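Local coordinates for protein flavodoxin (Aquifex aeolicus, PDB 2ARK) that probably serves as a low-potential electron donor to redox enzymes, using FMN as its cofactor, at residues V7-D12 against G55-S60; D49-D54 against G84-K89; I90-S95 against L121-T126; G98-G103 against V140-P145; K131-H136 against E148-A153. One frame throughout, in Å; residues are numbered along the deposited sequence.

Contact 1 (V7-D12 against G55-S60); sequences VLVIYD and GLAVGS
Ile10 and Val58 lie side by side on neighbouring strands and point the same way. They touch through their short branches, with Ile10 CG2 3.8 Å from Val58 CG2. In Ile10 the longer CG1 branch stands anti to the backbone N (chi1 -174°). This leaves CG2 on the flank facing the other strand, where Ile10 CG2 also rests 3.7 Å from Ala57 O. Leu8 and Leu56 share this face of the sheet but meet differently. Their side chains cross obliquely, and Leu8 CD1 comes within 4.1 Å of Leu56 CD2. The other face carries Val7, Val9 and Tyr11, paired with Gly55, Ala57 and Gly59. Side-chain contact is slighter there: Val9 CG1 is 4.5 Å from Ala57 CB. The Tyr11 ring leads away from Gly59 and meets the ring of His41. Strands 5-11 and 55-61 are parallel neighbours in the central sheet of the flavodoxin-like fold. Helix 17-30 packs on Val7, Tyr11 and Ala57, while helix 69-78 touches Ile10 and Val58. Five backbone hydrogen bonds join the strands. They run from Leu8 N to Gly55 O, Ala57 N to Leu8 O, Ile10 N to Ala57 O, Gly59 N to Ile10 O and Asp12 N to Gly59 O. The bond from Ile10 N is nearly straight at its hydrogen, at 170°. The last forms where the first strand gives way to loop. Beyond it, Ser68 holds the ends of both segments: its OG bonds Asp12 OD2 and its N bonds Ser60 OG.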
# COMPACT_ATOMS: atom_id res chain seq x y z
N VAL A 7 -21.94 -1.60 -16.63
CA VAL A 7 -20.50 -1.45 -16.41
C VAL A 7 -19.95 -0.11 -16.95
O VAL A 7 -20.19 0.27 -18.10
CB VAL A 7 -19.72 -2.68 -16.98
CG1 VAL A 7 -18.22 -2.44 -17.03
CG2 VAL A 7 -20.00 -3.92 -16.15
N LEU A 8 -19.23 0.61 -16.10
CA LEU A 8 -18.56 1.86 -16.48
C LEU A 8 -17.07 1.61 -16.59
O LEU A 8 -16.43 1.16 -15.62
CB LEU A 8 -18.78 2.95 -15.42
CG LEU A 8 -18.80 4.45 -15.74
CD1 LEU A 8 -18.20 5.22 -14.57
CD2 LEU A 8 -18.19 4.94 -17.10
N VAL A 9 -16.52 1.86 -17.76
CA VAL A 9 -15.08 1.87 -17.91
C VAL A 9 -14.69 3.33 -18.03
O VAL A 9 -15.05 3.99 -18.99
CB VAL A 9 -14.58 1.03 -19.11
CG1 VAL A 9 -13.03 1.00 -19.15
CG2 VAL A 9 -15.14 -0.36 -19.02
N ILE A 10 -13.99 3.85 -17.03
CA ILE A 10 -13.62 5.26 -17.03
C ILE A 10 -12.09 5.32 -16.95
O ILE A 10 -11.51 4.57 -16.19
CB ILE A 10 -14.35 6.01 -15.86
CG1 ILE A 10 -14.11 7.49 -15.91
CG2 ILE A 10 -13.98 5.45 -14.44
CD1 ILE A 10 -14.41 8.15 -14.51
N TYR A 11 -11.43 6.14 -17.77
CA TYR A 11 -9.93 6.14 -17.82
C TYR A 11 -9.37 7.55 -18.00
O TYR A 11 -10.02 8.42 -18.59
CB TYR A 11 -9.40 5.20 -18.93
CG TYR A 11 -9.79 5.71 -20.29
CD1 TYR A 11 -8.92 6.51 -21.03
CD2 TYR A 11 -11.06 5.48 -20.79
CE1 TYR A 11 -9.33 7.05 -22.25
CE2 TYR A 11 -11.46 5.99 -22.01
CZ TYR A 11 -10.59 6.77 -22.74
OH TYR A 11 -11.00 7.30 -23.93
N ASP A 12 -8.17 7.77 -17.47
CA ASP A 12 -7.32 8.86 -17.87
C ASP A 12 -6.20 8.27 -18.71
O ASP A 12 -5.99 7.05 -18.72
CB ASP A 12 -6.76 9.57 -16.63
CG ASP A 12 -6.16 10.94 -16.96
OD1 ASP A 12 -6.21 11.36 -18.13
OD2 ASP A 12 -5.60 11.61 -16.07
N GLY A 55 -20.90 -1.81 -11.78
CA GLY A 55 -19.49 -2.10 -11.69
C GLY A 55 -18.70 -1.07 -12.46
O GLY A 55 -19.17 -0.54 -13.46
N LEU A 56 -17.50 -0.76 -11.94
CA LEU A 56 -16.57 0.22 -12.52
C LEU A 56 -15.18 -0.37 -12.73
O LEU A 56 -14.65 -1.04 -11.83
CB LEU A 56 -16.38 1.42 -11.59
CG LEU A 56 -17.56 2.34 -11.33
CD1 LEU A 56 -18.46 1.72 -10.21
CD2 LEU A 56 -17.02 3.70 -10.93
N ALA A 57 -14.58 -0.11 -13.89
CA ALA A 57 -13.14 -0.30 -14.06
C ALA A 57 -12.53 1.08 -14.21
O ALA A 57 -12.99 1.89 -15.00
CB ALA A 57 -12.84 -1.19 -15.28
N VAL A 58 -11.54 1.38 -13.40
CA VAL A 58 -10.97 2.72 -13.40
C VAL A 58 -9.51 2.58 -13.80
O VAL A 58 -8.77 1.87 -13.15
CB VAL A 58 -11.10 3.38 -11.98
CG1 VAL A 58 -10.38 4.74 -11.94
CG2 VAL A 58 -12.57 3.46 -11.52
N GLY A 59 -9.10 3.23 -14.88
CA GLY A 59 -7.73 3.09 -15.37
C GLY A 59 -6.99 4.39 -15.38
O GLY A 59 -7.57 5.46 -15.60
N SER A 60 -5.70 4.32 -15.11
CA SER A 60 -4.89 5.51 -15.14
C SER A 60 -3.51 5.13 -15.60
O SER A 60 -3.05 4.02 -15.32
CB SER A 60 -4.78 6.06 -13.72
OG SER A 60 -3.90 7.19 -13.64

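Contact 2 (D49-D54 against G84-K89); sequences DVLWAD and GEIDGK
Lys89 reaches across to the end of helix 47-52 and puts its ammonium group among backbone carbonyls. The stronger bond is from Lys89 NZ to Ala53 O, at 3.0 Å, with the nitrogen nearly along the C=O axis. A weak second bond joins Lys89 NZ to Val50 O, at 3.3 Å. The aliphatic chain follows the same oxygens on its way: Lys89 CG lies 3.7 Å from Ala53 O, and Lys89 CE lies 3.3 Å from Val50 O. A bend at the last torsion (chi4 -59°) turns NZ in between the two acceptors. The positive charge probably suits the carbonyl-rich C-terminal end of this helix. Beside the lysine, Ile86 receives two side chains, each crossing it at about a right angle. Its CG2 branch meets Leu51, with Ile86 CG2 3.8 Å from Leu51 CD2. The end of its other branch, Ile86 CD1, lies 4.1 Å from Val50 CG1. The contact lies beside the starts of parallel strands 55-61 and 90-97 in the alpha/beta flavodoxin fold, and joins the segments that lead into them. A water donates to both Asp54 O and Gly88 O and bridges the two segments there. Farther out, Val50 and Ala53 pack on Leu8 of the sheet, and Phe120 touches both Ile86 and Lys89. The Asp54 carboxylate turns to a different partner, Lys6 N. The 84-89 loop also meets the second subunit, where Asp87 OD2 bonds OG1 of Thr126 and Asp87 O bonds NE of Arg180, both residues of that subunit.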
# COMPACT_ATOMS: atom_id res chain seq x y z
N ASP A 49 -22.96 8.89 -14.69
CA ASP A 49 -22.36 7.65 -15.19
C ASP A 49 -22.10 6.68 -14.08
O ASP A 49 -22.28 5.47 -14.25
CB ASP A 49 -21.04 7.91 -15.91
CG ASP A 49 -21.23 8.61 -17.23
OD1 ASP A 49 -22.25 8.29 -17.88
OD2 ASP A 49 -20.38 9.48 -17.60
N VAL A 50 -21.67 7.22 -12.94
CA VAL A 50 -21.23 6.42 -11.80
C VAL A 50 -22.46 5.89 -11.08
O VAL A 50 -22.53 4.71 -10.74
CB VAL A 50 -20.25 7.23 -10.86
CG1 VAL A 50 -20.02 6.53 -9.53
CG2 VAL A 50 -18.91 7.49 -11.57
N LEU A 51 -23.43 6.77 -10.91
CA LEU A 51 -24.75 6.39 -10.40
C LEU A 51 -25.44 5.29 -11.23
O LEU A 51 -26.13 4.44 -10.71
CB LEU A 51 -25.65 7.62 -10.34
CG LEU A 51 -25.32 8.61 -9.24
CD1 LEU A 51 -25.99 9.96 -9.53
CD2 LEU A 51 -25.77 8.03 -7.89
N TRP A 52 -25.24 5.35 -12.54
CA TRP A 52 -25.77 4.36 -13.45
C TRP A 52 -25.06 3.01 -13.27
O TRP A 52 -25.71 1.98 -13.31
CB TRP A 52 -25.63 4.90 -14.87
CG TRP A 52 -25.95 3.95 -15.96
CD1 TRP A 52 -27.19 3.73 -16.51
CD2 TRP A 52 -25.03 3.09 -16.65
NE1 TRP A 52 -27.08 2.78 -17.51
CE2 TRP A 52 -25.77 2.37 -17.61
CE3 TRP A 52 -23.64 2.86 -16.56
CZ2 TRP A 52 -25.17 1.43 -18.48
CZ3 TRP A 52 -23.04 1.94 -17.42
CH2 TRP A 52 -23.81 1.23 -18.36
N ALA A 53 -23.75 3.02 -13.02
CA ALA A 53 -22.92 1.80 -13.01
C ALA A 53 -23.18 0.83 -11.85
O ALA A 53 -23.32 1.25 -10.69
CB ALA A 53 -21.44 2.17 -13.04
N ASP A 54 -23.23 -0.46 -12.16
CA ASP A 54 -23.19 -1.49 -11.11
C ASP A 54 -21.75 -1.79 -10.75
O ASP A 54 -21.43 -2.00 -9.59
CB ASP A 54 -23.89 -2.78 -11.57
CG ASP A 54 -25.37 -2.57 -11.79
OD1 ASP A 54 -25.99 -1.96 -10.89
OD2 ASP A 54 -25.92 -3.00 -12.83
N GLY A 84 -20.69 8.45 0.40
CA GLY A 84 -21.46 8.00 1.54
C GLY A 84 -22.80 7.46 1.12
O GLY A 84 -23.44 6.80 1.90
N GLU A 85 -23.22 7.72 -0.11
CA GLU A 85 -24.54 7.25 -0.55
C GLU A 85 -24.45 6.34 -1.77
O GLU A 85 -25.47 6.05 -2.41
CB GLU A 85 -25.51 8.43 -0.78
CG GLU A 85 -25.26 9.15 -2.12
CD GLU A 85 -26.29 10.25 -2.43
OE1 GLU A 85 -27.51 10.02 -2.28
OE2 GLU A 85 -25.88 11.37 -2.85
N ILE A 86 -23.26 5.89 -2.11
CA ILE A 86 -23.11 4.97 -3.24
C ILE A 86 -22.34 3.71 -2.90
O ILE A 86 -21.75 3.11 -3.77
CB ILE A 86 -22.52 5.64 -4.54
CG1 ILE A 86 -21.17 6.30 -4.26
CG2 ILE A 86 -23.50 6.65 -5.12
CD1 ILE A 86 -20.46 6.78 -5.46
N ASP A 87 -22.36 3.31 -1.62
CA ASP A 87 -21.66 2.11 -1.14
C ASP A 87 -22.13 0.85 -1.85
O ASP A 87 -23.29 0.75 -2.22
CB ASP A 87 -21.90 1.91 0.35
CG ASP A 87 -21.36 3.05 1.20
OD1 ASP A 87 -21.75 4.22 0.99
OD2 ASP A 87 -20.55 2.76 2.11
N GLY A 88 -21.21 -0.10 -2.04
CA GLY A 88 -21.58 -1.41 -2.57
C GLY A 88 -21.59 -1.52 -4.09
O GLY A 88 -22.08 -2.51 -4.63
N LYS A 89 -21.08 -0.50 -4.78
CA LYS A 89 -20.75 -0.67 -6.19
C LYS A 89 -19.54 -1.56 -6.22
O LYS A 89 -18.82 -1.64 -5.23
CB LYS A 89 -20.47 0.67 -6.90
CG LYS A 89 -21.74 1.36 -7.31
CD LYS A 89 -21.50 2.74 -7.87
CE LYS A 89 -22.76 3.57 -7.68
NZ LYS A 89 -23.93 2.95 -8.35
O HOH W 1 -22.97 -3.20 -7.57

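Contact 3 (I90-S95 against L121-T126); sequences IACAFS and LVFGVT
Ile90 and Ala91 pair in parallel with Leu121 and Val122, through a bond from Ala91 N to Leu121 O of 3.0 Å and a weak one from Phe123 N to Ala91 O of 3.3 Å. Past this point the two segments part. A water fills in, accepting from Ala93 N and donating to Phe123 O. The Phe123 ring carries most of the side-chain contact. Its CG sits between the backbone N and the carbonyl carbon (chi1 69°), which swings the ring back over the first strand. Cys92 CB lies over one face, 3.9 Å from the centroid of the Phe123 ring, in a CH-pi contact. Cys92 SG is set obliquely, 4.6 Å from the same Phe123 centroid, a sulfur-aromatic contact. Ile90 crosses the ring at about a right angle and brings its CG2 to 3.6 Å from Phe123 CE1. Ala91 O also comes obliquely, 3.3 Å from Phe123 CD1. A leucine here has no flat face, and would probably leave Cys92 CB without its CH-pi partner and Trp164 without its edge-to-face mate. On the face of the sheet that carries Ala91 and Val122, Ala91 CB and Val122 CG1 are 4.4 Å apart, and helix 104-117 packs there. Val122 also packs on Val122 of the second subunit. Helix 148-168 supplies Leu157 and Leu161 against Cys92. The two strands and helix 104-117 between them form a beta-alpha-beta unit, the repeating element of the parallel sheet in the flavodoxin-like fold.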
# COMPACT_ATOMS: atom_id res chain seq x y z
N ILE A 90 -19.36 -2.26 -7.34
CA ILE A 90 -18.26 -3.19 -7.54
C ILE A 90 -17.27 -2.52 -8.49
O ILE A 90 -17.69 -1.97 -9.51
CB ILE A 90 -18.77 -4.54 -8.11
CG1 ILE A 90 -19.71 -5.20 -7.09
CG2 ILE A 90 -17.61 -5.47 -8.45
CD1 ILE A 90 -20.51 -6.35 -7.62
N ALA A 91 -15.98 -2.54 -8.13
CA ALA A 91 -14.94 -1.83 -8.90
C ALA A 91 -13.62 -2.58 -8.93
O ALA A 91 -13.34 -3.39 -8.06
CB ALA A 91 -14.74 -0.42 -8.36
N CYS A 92 -12.83 -2.29 -9.97
CA CYS A 92 -11.44 -2.75 -10.14
C CYS A 92 -10.64 -1.63 -10.84
O CYS A 92 -11.20 -0.56 -11.11
CB CYS A 92 -11.41 -4.02 -10.97
SG CYS A 92 -12.23 -3.84 -12.59
N ALA A 93 -9.36 -1.90 -11.14
CA ALA A 93 -8.37 -0.89 -11.52
C ALA A 93 -7.56 -1.40 -12.68
O ALA A 93 -7.44 -2.62 -12.86
CB ALA A 93 -7.41 -0.59 -10.30
N PHE A 94 -6.99 -0.51 -13.48
CA PHE A 94 -5.96 -0.92 -14.47
C PHE A 94 -4.98 0.21 -14.77
O PHE A 94 -5.30 1.39 -14.52
CB PHE A 94 -6.57 -1.51 -15.74
CG PHE A 94 -7.53 -0.58 -16.47
CD1 PHE A 94 -8.88 -0.49 -16.08
CD2 PHE A 94 -7.10 0.14 -17.61
CE1 PHE A 94 -9.77 0.35 -16.77
CE2 PHE A 94 -7.99 0.98 -18.32
CZ PHE A 94 -9.32 1.09 -17.89
N SER A 95 -3.79 -0.12 -15.25
CA SER A 95 -2.76 0.90 -15.36
C SER A 95 -1.63 0.48 -16.28
O SER A 95 -1.26 -0.72 -16.36
CB SER A 95 -2.18 1.21 -13.96
OG SER A 95 -1.28 2.32 -13.98
N LEU A 121 -17.02 -2.43 -3.18
CA LEU A 121 -16.42 -3.76 -3.08
C LEU A 121 -15.43 -3.84 -4.25
O LEU A 121 -15.85 -3.73 -5.42
CB LEU A 121 -17.48 -4.85 -3.24
CG LEU A 121 -18.51 -5.35 -2.21
CD1 LEU A 121 -17.86 -6.34 -1.27
CD2 LEU A 121 -19.23 -4.24 -1.41
N VAL A 122 -14.14 -4.02 -3.95
CA VAL A 122 -13.09 -4.07 -4.97
C VAL A 122 -12.39 -5.43 -5.06
O VAL A 122 -12.38 -6.23 -4.13
CB VAL A 122 -12.06 -2.93 -4.79
CG1 VAL A 122 -12.79 -1.56 -4.63
CG2 VAL A 122 -11.15 -3.20 -3.59
N PHE A 123 -11.79 -5.68 -6.21
CA PHE A 123 -11.22 -7.00 -6.49
C PHE A 123 -10.10 -6.87 -7.56
O PHE A 123 -10.01 -5.87 -8.29
CB PHE A 123 -12.34 -7.95 -6.99
CG PHE A 123 -12.86 -7.58 -8.34
CD1 PHE A 123 -13.83 -6.58 -8.50
CD2 PHE A 123 -12.34 -8.17 -9.49
CE1 PHE A 123 -14.30 -6.23 -9.78
CE2 PHE A 123 -12.80 -7.80 -10.76
CZ PHE A 123 -13.76 -6.82 -10.90
N GLY A 124 -9.27 -7.91 -7.62
CA GLY A 124 -8.36 -8.17 -8.73
C GLY A 124 -8.69 -9.57 -9.26
O GLY A 124 -9.67 -10.19 -8.82
N VAL A 125 -7.88 -10.08 -10.19
CA VAL A 125 -8.18 -11.34 -10.87
C VAL A 125 -7.10 -12.38 -10.73
O VAL A 125 -5.94 -12.10 -10.95
CB VAL A 125 -8.52 -11.12 -12.38
CG1 VAL A 125 -8.74 -12.43 -13.08
CG2 VAL A 125 -9.74 -10.24 -12.53
N THR A 126 -7.49 -13.59 -10.36
CA THR A 126 -6.53 -14.70 -10.19
C THR A 126 -6.06 -15.29 -11.51
O THR A 126 -4.93 -15.77 -11.62
CB THR A 126 -7.15 -15.83 -9.38
OG1 THR A 126 -8.46 -16.09 -9.88
CG2 THR A 126 -7.25 -15.47 -7.88
O HOH W 2 -8.39 -4.41 -9.94

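Contact 4 (G98-G103 against V140-P145); sequences GGWGGG and VVAGEP
Trp100 lays one face of its indole against Ala142, and no hydrogen bond crosses between the segments. The contact begins at the backbone, where Trp100 N lies 3.7 Å from Ala142 CB. From CB the side chain takes CG beside that backbone N (chi1 -61°), which brings the ring system over the methyl. In the pyrrole part, Trp100 CD1 is 3.7 Å from Ala142 CB, and Trp100 NE1 is nearer still at 3.5 Å. The methyl is 19° off the normal of this five-membered ring, a CH-pi contact over the face. In the six-membered part the partners change to backbone. Trp100 CZ2 lies 3.6 Å from Ala142 N, and Trp100 CH2 lies 3.7 Å from Val140 O. Farther round, Trp100 CZ3 is 4.2 Å from Val140 CG2. A serine in place of Trp100 would probably leave Ala142 CB without its aromatic cover and open a gap beside the backbone of Val140 and Val141. Trp100 also packs on Glu150, and its ring meets Trp100 of the third subunit. A type II beta turn from Gly99 to Gly102 carries the tryptophan, with glycine at the positive phi of Gly101. This glycine-rich loop follows strand 90-97 and borders the end of strand 139-142. In flavodoxins the loop at this place, at the C-terminal edge of the parallel sheet, usually flanks the FMN site.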
# COMPACT_ATOMS: atom_id res chain seq x y z
N GLY A 98 5.68 3.05 -17.62
CA GLY A 98 6.79 3.19 -18.55
C GLY A 98 7.56 1.88 -18.65
O GLY A 98 8.16 1.58 -19.68
N GLY A 99 7.50 1.08 -17.60
CA GLY A 99 8.31 -0.12 -17.52
C GLY A 99 7.79 -1.10 -16.50
O GLY A 99 7.08 -0.70 -15.57
N TRP A 100 8.11 -2.38 -16.71
CA TRP A 100 7.96 -3.41 -15.68
C TRP A 100 8.88 -3.06 -14.53
O TRP A 100 10.06 -2.70 -14.73
CB TRP A 100 8.28 -4.81 -16.25
CG TRP A 100 7.36 -5.13 -17.33
CD1 TRP A 100 7.59 -5.04 -18.68
CD2 TRP A 100 5.98 -5.48 -17.18
NE1 TRP A 100 6.44 -5.35 -19.38
CE2 TRP A 100 5.44 -5.62 -18.48
CE3 TRP A 100 5.14 -5.71 -16.07
CZ2 TRP A 100 4.10 -5.99 -18.71
CZ3 TRP A 100 3.80 -6.08 -16.30
CH2 TRP A 100 3.30 -6.22 -17.61
N GLY A 101 8.32 -3.16 -13.33
CA GLY A 101 9.00 -2.71 -12.11
C GLY A 101 8.83 -1.21 -11.90
O GLY A 101 9.45 -0.63 -11.00
N GLY A 102 7.96 -0.61 -12.71
CA GLY A 102 7.77 0.84 -12.76
C GLY A 102 6.65 1.35 -11.92
O GLY A 102 6.47 2.56 -11.79
N GLY A 103 5.85 0.45 -11.37
CA GLY A 103 4.89 0.86 -10.35
C GLY A 103 3.46 0.72 -10.75
O GLY A 103 2.61 1.33 -10.14
N VAL A 140 -2.41 -4.72 -15.69
CA VAL A 140 -1.22 -3.85 -15.77
C VAL A 140 -0.39 -4.22 -17.03
O VAL A 140 -0.33 -5.40 -17.42
CB VAL A 140 -0.33 -3.93 -14.45
CG1 VAL A 140 -1.11 -3.40 -13.21
CG2 VAL A 140 0.18 -5.39 -14.19
N VAL A 141 0.22 -3.21 -17.66
CA VAL A 141 1.04 -3.38 -18.85
C VAL A 141 2.14 -2.32 -18.80
O VAL A 141 1.97 -1.27 -18.19
CB VAL A 141 0.18 -3.21 -20.18
CG1 VAL A 141 1.08 -3.32 -21.39
CG2 VAL A 141 -0.95 -4.28 -20.29
N ALA A 142 3.29 -2.60 -19.41
CA ALA A 142 4.23 -1.52 -19.65
C ALA A 142 4.03 -1.02 -21.09
O ALA A 142 4.09 -1.81 -22.05
CB ALA A 142 5.64 -1.95 -19.39
N GLY A 143 3.77 0.28 -21.24
CA GLY A 143 3.44 0.85 -22.55
C GLY A 143 2.07 0.42 -23.08
O GLY A 143 1.12 0.24 -22.31
N GLU A 144 1.98 0.25 -24.40
CA GLU A 144 0.73 -0.17 -25.03
C GLU A 144 0.49 -1.71 -24.92
O GLU A 144 1.43 -2.49 -25.05
CB GLU A 144 0.71 0.31 -26.49
CG GLU A 144 -0.47 -0.20 -27.32
CD GLU A 144 -0.37 0.10 -28.81
OE1 GLU A 144 0.74 0.45 -29.32
OE2 GLU A 144 -1.41 0.00 -29.49
N PRO A 145 -0.78 -2.13 -24.70
CA PRO A 145 -1.04 -3.58 -24.71
C PRO A 145 -0.86 -4.13 -26.12
O PRO A 145 -1.72 -3.92 -26.97
CB PRO A 145 -2.51 -3.71 -24.28
CG PRO A 145 -3.05 -2.29 -24.16
CD PRO A 145 -1.99 -1.31 -24.45

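Contact 5 (K131-H136 against E148-A153); sequences KKFTLH and EEEKEA
Phe133 turns its ring edge to Ala153, whose CB lies in the ring plane, 3.7 Å from Phe133 CE1. Two glutamates reach the ring obliquely. The Glu149 carboxylate is tilted 27° to it, with Glu149 OE1 3.6 Å from Phe133 CD2. Glu150 uses its aliphatic part, with Glu150 CG 3.7 Å from Phe133 CZ, and its carboxylate stands 69° from the ring plane. The Phe133 side chain reaches the helix because CG is anti to the backbone N (chi1 -151°). A short, weakly bonded strand, about 133-135, thus packs along the first turns of helix 148-168. It comes between strands 121-128 and 139-142 in the sequence, both neighbours of strand 90-97, which is consistent with the strand-splitting insertion of long-chain flavodoxins. Leu135 extends the apolar contact, with Leu135 CD2 4.1 Å from Ala153 CB. Its other methyl, Leu135 CD1, sits 3.4 Å from the carbonyl oxygen Ala153 O. At the solvent end a water accepts from Lys132 N and donates to Glu149 OE2. Glu150 OE1 is taken up by Ser147 N and Arg146 N, just before the helix. The Phe133 ring also packs on Trp100 of its own chain and on Trp100 of the third subunit.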
# COMPACT_ATOMS: atom_id res chain seq x y z
N LYS A 131 1.37 -17.77 -19.40
CA LYS A 131 2.11 -18.70 -18.53
C LYS A 131 2.70 -17.96 -17.32
O LYS A 131 2.70 -18.48 -16.21
CB LYS A 131 3.20 -19.37 -19.35
CG LYS A 131 3.67 -20.69 -18.86
CD LYS A 131 4.50 -21.33 -19.99
CE LYS A 131 4.39 -22.86 -20.02
NZ LYS A 131 4.73 -23.33 -21.36
N LYS A 132 3.19 -16.74 -17.57
CA LYS A 132 3.75 -15.86 -16.53
C LYS A 132 3.05 -14.49 -16.55
O LYS A 132 3.67 -13.45 -16.33
CB LYS A 132 5.26 -15.67 -16.75
CG LYS A 132 6.05 -16.88 -16.43
CD LYS A 132 7.54 -16.59 -16.25
CE LYS A 132 8.17 -17.69 -15.36
NZ LYS A 132 7.41 -17.88 -14.02
N PHE A 133 1.76 -14.48 -16.85
CA PHE A 133 1.07 -13.23 -17.01
C PHE A 133 -0.30 -13.23 -16.33
O PHE A 133 -1.21 -13.97 -16.73
CB PHE A 133 0.98 -12.81 -18.49
CG PHE A 133 0.93 -11.32 -18.67
CD1 PHE A 133 -0.30 -10.65 -18.68
CD2 PHE A 133 2.09 -10.58 -18.76
CE1 PHE A 133 -0.36 -9.26 -18.78
CE2 PHE A 133 2.05 -9.18 -18.90
CZ PHE A 133 0.82 -8.52 -18.89
N THR A 134 -0.44 -12.37 -15.32
CA THR A 134 -1.67 -12.28 -14.54
C THR A 134 -2.12 -10.84 -14.22
O THR A 134 -1.63 -9.88 -14.82
CB THR A 134 -1.61 -13.20 -13.29
OG1 THR A 134 -2.92 -13.36 -12.76
CG2 THR A 134 -0.65 -12.70 -12.22
N LEU A 135 -3.07 -10.70 -13.30
CA LEU A 135 -3.71 -9.41 -13.08
C LEU A 135 -4.34 -9.34 -11.69
O LEU A 135 -5.48 -8.88 -11.51
CB LEU A 135 -4.71 -9.11 -14.21
CG LEU A 135 -5.86 -10.06 -14.60
CD1 LEU A 135 -7.09 -9.22 -15.02
CD2 LEU A 135 -5.45 -11.07 -15.70
N HIS A 136 -3.54 -9.75 -10.70
CA HIS A 136 -4.00 -9.91 -9.32
C HIS A 136 -4.59 -8.68 -8.63
O HIS A 136 -5.46 -8.82 -7.75
CB HIS A 136 -2.89 -10.52 -8.44
CG HIS A 136 -2.56 -11.94 -8.77
ND1 HIS A 136 -3.23 -12.66 -9.73
CD2 HIS A 136 -1.64 -12.78 -8.25
CE1 HIS A 136 -2.74 -13.88 -9.80
NE2 HIS A 136 -1.78 -13.98 -8.90
N GLU A 148 -0.40 -10.77 -27.12
CA GLU A 148 -1.63 -11.51 -26.92
C GLU A 148 -2.07 -11.59 -25.44
O GLU A 148 -3.24 -11.34 -25.12
CB GLU A 148 -1.55 -12.90 -27.57
CG GLU A 148 -2.92 -13.45 -27.91
CD GLU A 148 -3.91 -12.32 -28.29
OE1 GLU A 148 -3.87 -11.88 -29.48
OE2 GLU A 148 -4.69 -11.86 -27.38
N GLU A 149 -1.13 -11.90 -24.55
CA GLU A 149 -1.45 -11.98 -23.13
C GLU A 149 -1.76 -10.60 -22.49
O GLU A 149 -2.64 -10.50 -21.63
CB GLU A 149 -0.39 -12.78 -22.35
CG GLU A 149 1.04 -12.28 -22.46
CD GLU A 149 2.07 -13.28 -21.87
OE1 GLU A 149 3.15 -12.83 -21.41
OE2 GLU A 149 1.78 -14.50 -21.86
N GLU A 150 -1.07 -9.55 -22.96
CA GLU A 150 -1.35 -8.19 -22.51
C GLU A 150 -2.75 -7.76 -22.91
O GLU A 150 -3.46 -7.17 -22.11
CB GLU A 150 -0.33 -7.20 -23.05
CG GLU A 150 1.02 -7.41 -22.43
CD GLU A 150 2.10 -6.55 -23.04
OE1 GLU A 150 2.00 -6.15 -24.23
OE2 GLU A 150 3.07 -6.26 -22.30
N LYS A 151 -3.14 -8.07 -24.15
CA LYS A 151 -4.48 -7.73 -24.65
C LYS A 151 -5.53 -8.52 -23.87
O LYS A 151 -6.58 -7.98 -23.48
CB LYS A 151 -4.58 -7.92 -26.18
CG LYS A 151 -3.55 -7.04 -26.95
CD LYS A 151 -3.95 -6.64 -28.39
CE LYS A 151 -3.24 -7.47 -29.49
NZ LYS A 151 -3.43 -6.94 -30.94
N GLU A 152 -5.20 -9.78 -23.57
CA GLU A 152 -6.11 -10.71 -22.89
C GLU A 152 -6.30 -10.38 -21.42
O GLU A 152 -7.40 -10.52 -20.91
CB GLU A 152 -5.70 -12.18 -23.11
CG GLU A 152 -6.75 -13.23 -22.72
CD GLU A 152 -8.16 -12.98 -23.26
OE1 GLU A 152 -9.13 -13.27 -22.53
OE2 GLU A 152 -8.33 -12.48 -24.41
N ALA A 153 -5.24 -9.93 -20.75
CA ALA A 153 -5.34 -9.43 -19.36
C ALA A 153 -6.42 -8.35 -19.24
O ALA A 153 -7.21 -8.36 -18.30
CB ALA A 153 -3.99 -8.88 -18.89
O HOH W 3 3.66 -15.34 -19.96

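In the fold
Contacts 1, 3 and 4 all reach the parallel sheet. Contacts 1 and 3 have centres about 10 Å apart; contact 1 holds strand 55-61 and contact 3 its neighbour 90-97. Contacts 1 and 2 alternate along the chain. Contacts 3, 4 and 5 open in that order after them, with 3 crossing 4 and 4 crossing 5. Contact 2 lies at one end of the fold and contacts 4 and 5 at the other, its centre about 29 and 28 Å from theirs. Contacts 4 and 5 touch, with centres about 12 Å apart, and both meet the third subunit. Contacts 2 and 3 meet the second. The sheet thus runs between a part of the fold that meets the second subunit and one that meets the third.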